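Local coordinates for protein lantibiotic dehydratase (Microbispora corallina, PDB 5EHK) that probably dehydrates serine and threonine residues of the NAI-107 precursor peptide in a tRNA-dependent manner during lantibiotic biosynthesis, at residues L950-A962 with L1078-R1092. Sequence-based numbering, arbitrary orientation.
Sequences LDEVTAISAAALA and LHMTCNRLIGGSAER
Thr954 slides alongside Leu1085 in the buried middle of this contact, its OG1 3.5 Å from Leu1085 CG. The hydroxyl is turned back to its own helix by a chi1 of -58°, which puts OG1 beside the backbone N, and it donates to Leu950 O from above the carbonyl plane; that oxygen also accepts from Thr954 N. The methyl, CG2, rests loosely between Cys1082 SG and Ile1086 CD1. One turn on, Ser957 OG lies against Thr1081 CG2; a further turn along, Leu961 slides past Thr1081 in the opposite direction, its CD1 beside Thr1081 OG1, which is hydrogen-bonded to Asp930. Leu1078 closes this end: its CD1 sits 3.9 Å from Leu961 CD2 and also touches Ala958 O.

Segments 950-962 and 1078-1085, of helices 950-965 and 1068-1085, run nearly antiparallel at 154°, with axes 9.7 Å apart. The pair belongs to the C-terminal lantibiotic dehydratase region, which probably eliminates glutamate, as in NisB. Helix 1044-1059 packs on Leu961 and Thr1081, and Val1096 of helix 1090-1109 on Thr954 and Ile1086.

Near Leu950 the contact is more open: Leu950, Asp951 and Arg1092 are partly exposed, although Ile1086 still packs against them. The chain turns through Gly1087 and Gly1088 before Ser1089 N-caps the next helix, accepting from Arg1092 N. Arg1092 reaches back, extended, to a salt bridge in which Arg1092 NH2 meets Asp951 OD1 at 2.6 Å, nearly straight and in the guanidinium plane; NE adds a weak bond to the same oxygen. Carboxylate and guanidinium planes are 45° apart. Ile1086 CG2 lies over the centre of one guanidinium face; this methyl also touches Leu950 CG and Thr954 OG1.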
ATOM      1  N   LEU A 950       2.934   6.846  34.154  1.00 27.15           N
ATOM      2  CA  LEU A 950       3.192   5.497  33.704  1.00 23.38           C
ATOM      3  C   LEU A 950       4.639   5.323  33.268  1.00 25.34           C
ATOM      4  O   LEU A 950       5.256   4.319  33.579  1.00 30.27           O
ATOM      5  CB  LEU A 950       2.251   5.158  32.554  1.00 23.61           C
ATOM      6  CG  LEU A 950       1.835   3.705  32.349  1.00 25.72           C
ATOM      7  CD1 LEU A 950       1.376   3.054  33.648  1.00 23.69           C
ATOM      8  CD2 LEU A 950       0.729   3.659  31.320  1.00 22.85           C
ATOM      9  N   ASP A 951       5.198   6.305  32.568  1.00 33.20           N
ATOM     10  CA  ASP A 951       6.592   6.210  32.128  1.00 33.03           C
ATOM     11  C   ASP A 951       7.531   6.118  33.319  1.00 31.79           C
ATOM     12  O   ASP A 951       8.548   5.417  33.284  1.00 31.80           O
ATOM     13  CB  ASP A 951       6.998   7.392  31.253  1.00 29.90           C
ATOM     14  CG  ASP A 951       6.292   7.398  29.920  1.00 38.87           C
ATOM     15  OD1 ASP A 951       5.238   6.738  29.808  1.00 36.85           O
ATOM     16  OD2 ASP A 951       6.802   8.045  28.975  1.00 47.33           O
ATOM     17  N   GLU A 952       7.189   6.839  34.374  1.00 30.33           N
ATOM     18  CA  GLU A 952       7.977   6.775  35.587  1.00 36.21           C
ATOM     19  C   GLU A 952       7.935   5.386  36.210  1.00 28.42           C
ATOM     20  O   GLU A 952       8.979   4.775  36.419  1.00 28.13           O
ATOM     21  CB  GLU A 952       7.539   7.852  36.588  1.00 36.13           C
ATOM     22  CG  GLU A 952       8.187   9.209  36.311  1.00 43.11           C
ATOM     23  CD  GLU A 952       7.478  10.358  36.997  1.00 45.21           C
ATOM     24  OE1 GLU A 952       6.245  10.268  37.198  1.00 43.78           O
ATOM     25  OE2 GLU A 952       8.163  11.338  37.359  1.00 44.34           O
ATOM     26  N   VAL A 953       6.740   4.869  36.467  1.00 30.09           N
ATOM     27  CA  VAL A 953       6.633   3.571  37.122  1.00 26.87           C
ATOM     28  C   VAL A 953       7.247   2.490  36.232  1.00 28.19           C
ATOM     29  O   VAL A 953       7.778   1.504  36.740  1.00 26.06           O
ATOM     30  CB  VAL A 953       5.189   3.223  37.541  1.00 26.43           C
ATOM     31  CG1 VAL A 953       4.562   4.408  38.276  1.00 23.50           C
ATOM     32  CG2 VAL A 953       4.356   2.845  36.337  1.00 24.12           C
ATOM     33  N   THR A 954       7.205   2.690  34.911  1.00 28.05           N
ATOM     34  CA  THR A 954       7.823   1.744  33.977  1.00 25.27           C
ATOM     35  C   THR A 954       9.346   1.805  34.049  1.00 23.68           C
ATOM     36  O   THR A 954      10.013   0.766  34.054  1.00 21.14           O
ATOM     37  CB  THR A 954       7.317   1.912  32.534  1.00 24.41           C
ATOM     38  OG1 THR A 954       5.895   1.735  32.514  1.00 26.65           O
ATOM     39  CG2 THR A 954       7.932   0.855  31.603  1.00 21.02           C
ATOM     40  N   ALA A 955       9.891   3.019  34.101  1.00 26.28           N
ATOM     41  CA  ALA A 955      11.324   3.208  34.319  1.00 25.68           C
ATOM     42  C   ALA A 955      11.726   2.556  35.644  1.00 25.47           C
ATOM     43  O   ALA A 955      12.684   1.786  35.712  1.00 23.70           O
ATOM     44  CB  ALA A 955      11.654   4.686  34.355  1.00 25.77           C
ATOM     45  N   ILE A 956      10.952   2.839  36.684  1.00 22.19           N
ATOM     46  CA  ILE A 956      11.152   2.215  37.970  1.00 20.31           C
ATOM     47  C   ILE A 956      11.113   0.705  37.825  1.00 19.80           C
ATOM     48  O   ILE A 956      11.970   0.013  38.355  1.00 20.59           O
ATOM     49  CB  ILE A 956      10.088   2.674  38.970  1.00 24.10           C
ATOM     50  CG1 ILE A 956      10.207   4.175  39.211  1.00 23.18           C
ATOM     51  CG2 ILE A 956      10.195   1.917  40.279  1.00 22.97           C
ATOM     52  CD1 ILE A 956       9.065   4.728  40.040  1.00 33.56           C
ATOM     53  N   SER A 957      10.152   0.200  37.061  1.00 21.53           N
ATOM     54  CA  SER A 957      10.010  -1.242  36.883  1.00 19.01           C
ATOM     55  C   SER A 957      11.187  -1.841  36.099  1.00 16.92           C
ATOM     56  O   SER A 957      11.687  -2.902  36.458  1.00 18.08           O
ATOM     57  CB  SER A 957       8.671  -1.589  36.230  1.00 16.88           C
ATOM     58  OG  SER A 957       8.345  -2.953  36.403  1.00 13.99           O
ATOM     59  N   ALA A 958      11.665  -1.157  35.067  1.00 15.83           N
ATOM     60  CA  ALA A 958      12.838  -1.653  34.346  1.00 15.93           C
ATOM     61  C   ALA A 958      14.051  -1.773  35.254  1.00 22.84           C
ATOM     62  O   ALA A 958      14.698  -2.830  35.312  1.00 23.23           O
ATOM     63  CB  ALA A 958      13.162  -0.786  33.196  1.00 15.45           C
ATOM     64  N   ALA A 959      14.350  -0.694  35.973  1.00 23.23           N
ATOM     65  CA  ALA A 959      15.555  -0.640  36.792  1.00 23.99           C
ATOM     66  C   ALA A 959      15.494  -1.654  37.917  1.00 23.26           C
ATOM     67  O   ALA A 959      16.507  -2.277  38.272  1.00 19.02           O
ATOM     68  CB  ALA A 959      15.744   0.741  37.348  1.00 25.85           C
ATOM     69  N   ALA A 960      14.291  -1.837  38.450  1.00 23.01           N
ATOM     70  CA  ALA A 960      14.074  -2.804  39.516  1.00 24.26           C
ATOM     71  C   ALA A 960      14.293  -4.243  39.031  1.00 27.49           C
ATOM     72  O   ALA A 960      14.803  -5.082  39.788  1.00 24.05           O
ATOM     73  CB  ALA A 960      12.688  -2.646  40.096  1.00 23.08           C
ATOM     74  N   LEU A 961      13.906  -4.531  37.785  1.00 21.79           N
ATOM     75  CA  LEU A 961      14.156  -5.853  37.225  1.00 20.41           C
ATOM     76  C   LEU A 961      15.646  -6.089  37.001  1.00 21.76           C
ATOM     77  O   LEU A 961      16.170  -7.134  37.366  1.00 23.08           O
ATOM     78  CB  LEU A 961      13.365  -6.076  35.930  1.00 21.49           C
ATOM     79  CG  LEU A 961      13.252  -7.509  35.385  1.00 20.54           C
ATOM     80  CD1 LEU A 961      11.922  -7.690  34.671  1.00 20.61           C
ATOM     81  CD2 LEU A 961      14.392  -7.858  34.434  1.00 13.59           C
ATOM     82  N   ALA A 962      16.316  -5.115  36.385  1.00 24.89           N
ATOM     83  CA  ALA A 962      17.765  -5.161  36.181  1.00 21.65           C
ATOM     84  C   ALA A 962      18.526  -5.423  37.469  1.00 25.26           C
ATOM     85  O   ALA A 962      19.441  -6.250  37.464  1.00 27.94           O
ATOM     86  CB  ALA A 962      18.257  -3.888  35.535  1.00 21.88           C
ATOM     87  N   LEU A1078      13.389  -7.192  29.957  1.00 23.18           N
ATOM     88  CA  LEU A1078      13.124  -5.753  29.986  1.00 22.54           C
ATOM     89  C   LEU A1078      12.005  -5.351  29.021  1.00 24.88           C
ATOM     90  O   LEU A1078      11.105  -4.563  29.395  1.00 17.23           O
ATOM     91  CB  LEU A1078      14.372  -4.879  29.749  1.00 18.87           C
ATOM     92  CG  LEU A1078      15.470  -4.640  30.802  1.00 20.78           C
ATOM     93  CD1 LEU A1078      14.994  -4.707  32.273  1.00 13.80           C
ATOM     94  CD2 LEU A1078      16.653  -5.523  30.559  1.00 23.75           C
ATOM     95  N   HIS A1079      12.088  -5.866  27.786  1.00 22.23           N
ATOM     96  CA  HIS A1079      11.074  -5.609  26.750  1.00 22.37           C
ATOM     97  C   HIS A1079       9.642  -6.018  27.196  1.00 19.09           C
ATOM     98  O   HIS A1079       8.704  -5.231  27.088  1.00 16.97           O
ATOM     99  CB  HIS A1079      11.448  -6.290  25.418  1.00 20.67           C
ATOM    100  CG  HIS A1079      10.355  -6.258  24.391  1.00 18.58           C
ATOM    101  ND1 HIS A1079       9.737  -5.088  23.994  1.00 15.01           N
ATOM    102  CD2 HIS A1079       9.748  -7.251  23.703  1.00 20.99           C
ATOM    103  CE1 HIS A1079       8.807  -5.364  23.099  1.00 18.36           C
ATOM    104  NE2 HIS A1079       8.790  -6.670  22.905  1.00 19.16           N
ATOM    105  N   MET A1080       9.477  -7.226  27.725  1.00 17.70           N
ATOM    106  CA  MET A1080       8.152  -7.665  28.172  1.00 18.46           C
ATOM    107  C   MET A1080       7.573  -6.851  29.332  1.00 18.45           C
ATOM    108  O   MET A1080       6.351  -6.725  29.445  1.00 16.84           O
ATOM    109  CB  MET A1080       8.131  -9.173  28.481  1.00 14.60           C
ATOM    110  CG  MET A1080       8.254 -10.093  27.255  1.00 16.36           C
ATOM    111  SD  MET A1080       6.882 -10.055  26.056  1.00 18.98           S
ATOM    112  CE  MET A1080       7.200  -8.609  25.081  1.00 21.03           C
ATOM    113  N   THR A1081       8.432  -6.298  30.186  1.00 18.67           N
ATOM    114  CA  THR A1081       7.938  -5.460  31.264  1.00 16.93           C
ATOM    115  C   THR A1081       7.367  -4.198  30.645  1.00 17.35           C
ATOM    116  O   THR A1081       6.319  -3.714  31.066  1.00 19.42           O
ATOM    117  CB  THR A1081       9.001  -5.172  32.352  1.00 16.29           C
ATOM    118  OG1 THR A1081       8.927  -6.199  33.347  1.00 24.21           O
ATOM    119  CG2 THR A1081       8.719  -3.882  33.064  1.00 15.64           C
ATOM    120  N   CYS A1082       8.005  -3.715  29.592  1.00 13.79           N
ATOM    121  CA  CYS A1082       7.492  -2.557  28.890  1.00 15.28           C
ATOM    122  C   CYS A1082       6.216  -2.891  28.110  1.00 13.91           C
ATOM    123  O   CYS A1082       5.263  -2.102  28.098  1.00 12.21           O
ATOM    124  CB  CYS A1082       8.555  -1.979  27.954  1.00 21.76           C
ATOM    125  SG  CYS A1082       9.957  -1.269  28.806  1.00 17.95           S
ATOM    126  N   ASN A1083       6.197  -4.060  27.480  1.00 13.35           N
ATOM    127  CA  ASN A1083       5.013  -4.494  26.773  1.00 12.11           C
ATOM    128  C   ASN A1083       3.840  -4.516  27.738  1.00 14.91           C
ATOM    129  O   ASN A1083       2.835  -3.897  27.480  1.00 14.25           O
ATOM    130  CB  ASN A1083       5.191  -5.866  26.108  1.00 10.22           C
ATOM    131  CG  ASN A1083       3.944  -6.300  25.323  1.00 12.25           C
ATOM    132  OD1 ASN A1083       3.128  -7.085  25.810  1.00 14.76           O
ATOM    133  ND2 ASN A1083       3.792  -5.783  24.114  1.00  8.70           N
ATOM    134  N   ARG A1084       3.987  -5.137  28.898  1.00 13.17           N
ATOM    135  CA  ARG A1084       2.829  -5.244  29.756  1.00 11.93           C
ATOM    136  C   ARG A1084       2.341  -3.900  30.259  1.00 12.27           C
ATOM    137  O   ARG A1084       1.157  -3.716  30.488  1.00 10.57           O
ATOM    138  CB  ARG A1084       3.105  -6.172  30.930  1.00 11.36           C
ATOM    139  CG  ARG A1084       2.897  -7.617  30.607  1.00 12.27           C
ATOM    140  CD  ARG A1084       3.185  -8.453  31.814  1.00 11.58           C
ATOM    141  NE  ARG A1084       4.539  -8.982  31.780  1.00 12.12           N
ATOM    142  CZ  ARG A1084       4.886 -10.060  31.088  1.00 13.52           C
ATOM    143  NH1 ARG A1084       3.981 -10.712  30.358  1.00 11.52           N
ATOM    144  NH2 ARG A1084       6.136 -10.484  31.127  1.00 14.74           N
ATOM    145  N   LEU A1085       3.266  -2.972  30.438  1.00 13.72           N
ATOM    146  CA  LEU A1085       2.956  -1.700  31.063  1.00 12.71           C
ATOM    147  C   LEU A1085       2.636  -0.627  29.997  1.00 14.95           C
ATOM    148  O   LEU A1085       1.600   0.036  30.075  1.00 14.69           O
ATOM    149  CB  LEU A1085       4.112  -1.272  31.970  1.00 13.04           C
ATOM    150  CG  LEU A1085       4.029  -1.030  33.483  1.00 11.14           C
ATOM    151  CD1 LEU A1085       2.717  -1.404  34.120  1.00 12.37           C
ATOM    152  CD2 LEU A1085       5.169  -1.742  34.159  1.00 12.88           C
ATOM    153  N   ILE A1086       3.465  -0.495  28.965  1.00 13.56           N
ATOM    154  CA  ILE A1086       3.214   0.553  27.966  1.00 17.41           C
ATOM    155  C   ILE A1086       3.345  -0.043  26.582  1.00 19.46           C
ATOM    156  O   ILE A1086       3.024  -1.219  26.359  1.00 20.43           O
ATOM    157  CB  ILE A1086       4.196   1.736  28.105  1.00 17.32           C
ATOM    158  CG1 ILE A1086       5.641   1.232  28.060  1.00 20.44           C
ATOM    159  CG2 ILE A1086       3.963   2.495  29.412  1.00 16.72           C
ATOM    160  CD1 ILE A1086       6.657   2.317  28.045  1.00 20.83           C
ATOM    161  N   GLY A1087       3.773   0.746  25.618  1.00 25.22           N
ATOM    162  CA  GLY A1087       4.085   0.112  24.353  1.00 38.74           C
ATOM    163  C   GLY A1087       2.913  -0.451  23.570  1.00 33.34           C
ATOM    164  O   GLY A1087       1.793  -0.600  24.065  1.00 20.83           O
ATOM    165  N   GLY A1088       3.225  -0.823  22.340  1.00 35.81           N
ATOM    166  CA  GLY A1088       2.338  -0.549  21.243  1.00 38.16           C
ATOM    167  C   GLY A1088       2.999   0.700  20.678  1.00 40.10           C
ATOM    168  O   GLY A1088       2.385   1.460  19.920  1.00 46.91           O
ATOM    169  N   SER A1089       4.260   0.911  21.075  1.00 30.65           N
ATOM    170  CA  SER A1089       5.095   1.999  20.554  1.00 27.97           C
ATOM    171  C   SER A1089       6.588   1.760  20.805  1.00 27.08           C
ATOM    172  O   SER A1089       7.064   1.876  21.936  1.00 27.16           O
ATOM    173  CB  SER A1089       4.681   3.326  21.197  1.00 32.79           C
ATOM    174  OG  SER A1089       5.661   4.329  20.997  1.00 34.34           O
ATOM    175  N   ALA A1090       7.330   1.453  19.743  1.00 29.87           N
ATOM    176  CA  ALA A1090       8.776   1.201  19.862  1.00 30.49           C
ATOM    177  C   ALA A1090       9.585   2.413  20.361  1.00 32.93           C
ATOM    178  O   ALA A1090      10.541   2.257  21.130  1.00 31.17           O
ATOM    179  CB  ALA A1090       9.350   0.654  18.569  1.00 18.16           C
ATOM    180  N   GLU A1091       9.205   3.612  19.929  1.00 33.90           N
ATOM    181  CA  GLU A1091       9.900   4.810  20.379  1.00 38.18           C
ATOM    182  C   GLU A1091       9.646   5.015  21.873  1.00 31.07           C
ATOM    183  O   GLU A1091      10.567   5.328  22.621  1.00 28.44           O
ATOM    184  CB  GLU A1091       9.469   6.051  19.571  1.00 45.50           C
ATOM    185  CG  GLU A1091       8.040   6.535  19.844  1.00 56.34           C
ATOM    186  CD  GLU A1091       7.695   7.866  19.174  1.00 67.78           C
ATOM    187  OE1 GLU A1091       8.613   8.536  18.640  1.00 66.82           O
ATOM    188  OE2 GLU A1091       6.501   8.249  19.213  1.00 62.13           O
ATOM    189  N   ARG A1092       8.409   4.791  22.312  1.00 29.62           N
ATOM    190  CA  ARG A1092       8.068   4.997  23.707  1.00 29.43           C
ATOM    191  C   ARG A1092       8.891   4.079  24.608  1.00 30.42           C
ATOM    192  O   ARG A1092       9.370   4.489  25.663  1.00 32.63           O
ATOM    193  CB  ARG A1092       6.569   4.823  23.970  1.00 23.11           C
ATOM    194  CG  ARG A1092       6.182   5.297  25.385  1.00 24.47           C
ATOM    195  CD  ARG A1092       4.730   5.057  25.737  1.00 24.05           C
ATOM    196  NE  ARG A1092       4.401   5.601  27.056  1.00 25.98           N
ATOM    197  CZ  ARG A1092       3.182   5.573  27.589  1.00 18.25           C
ATOM    198  NH1 ARG A1092       2.185   5.013  26.935  1.00 14.33           N
ATOM    199  NH2 ARG A1092       2.964   6.087  28.785  1.00 23.19           N
TER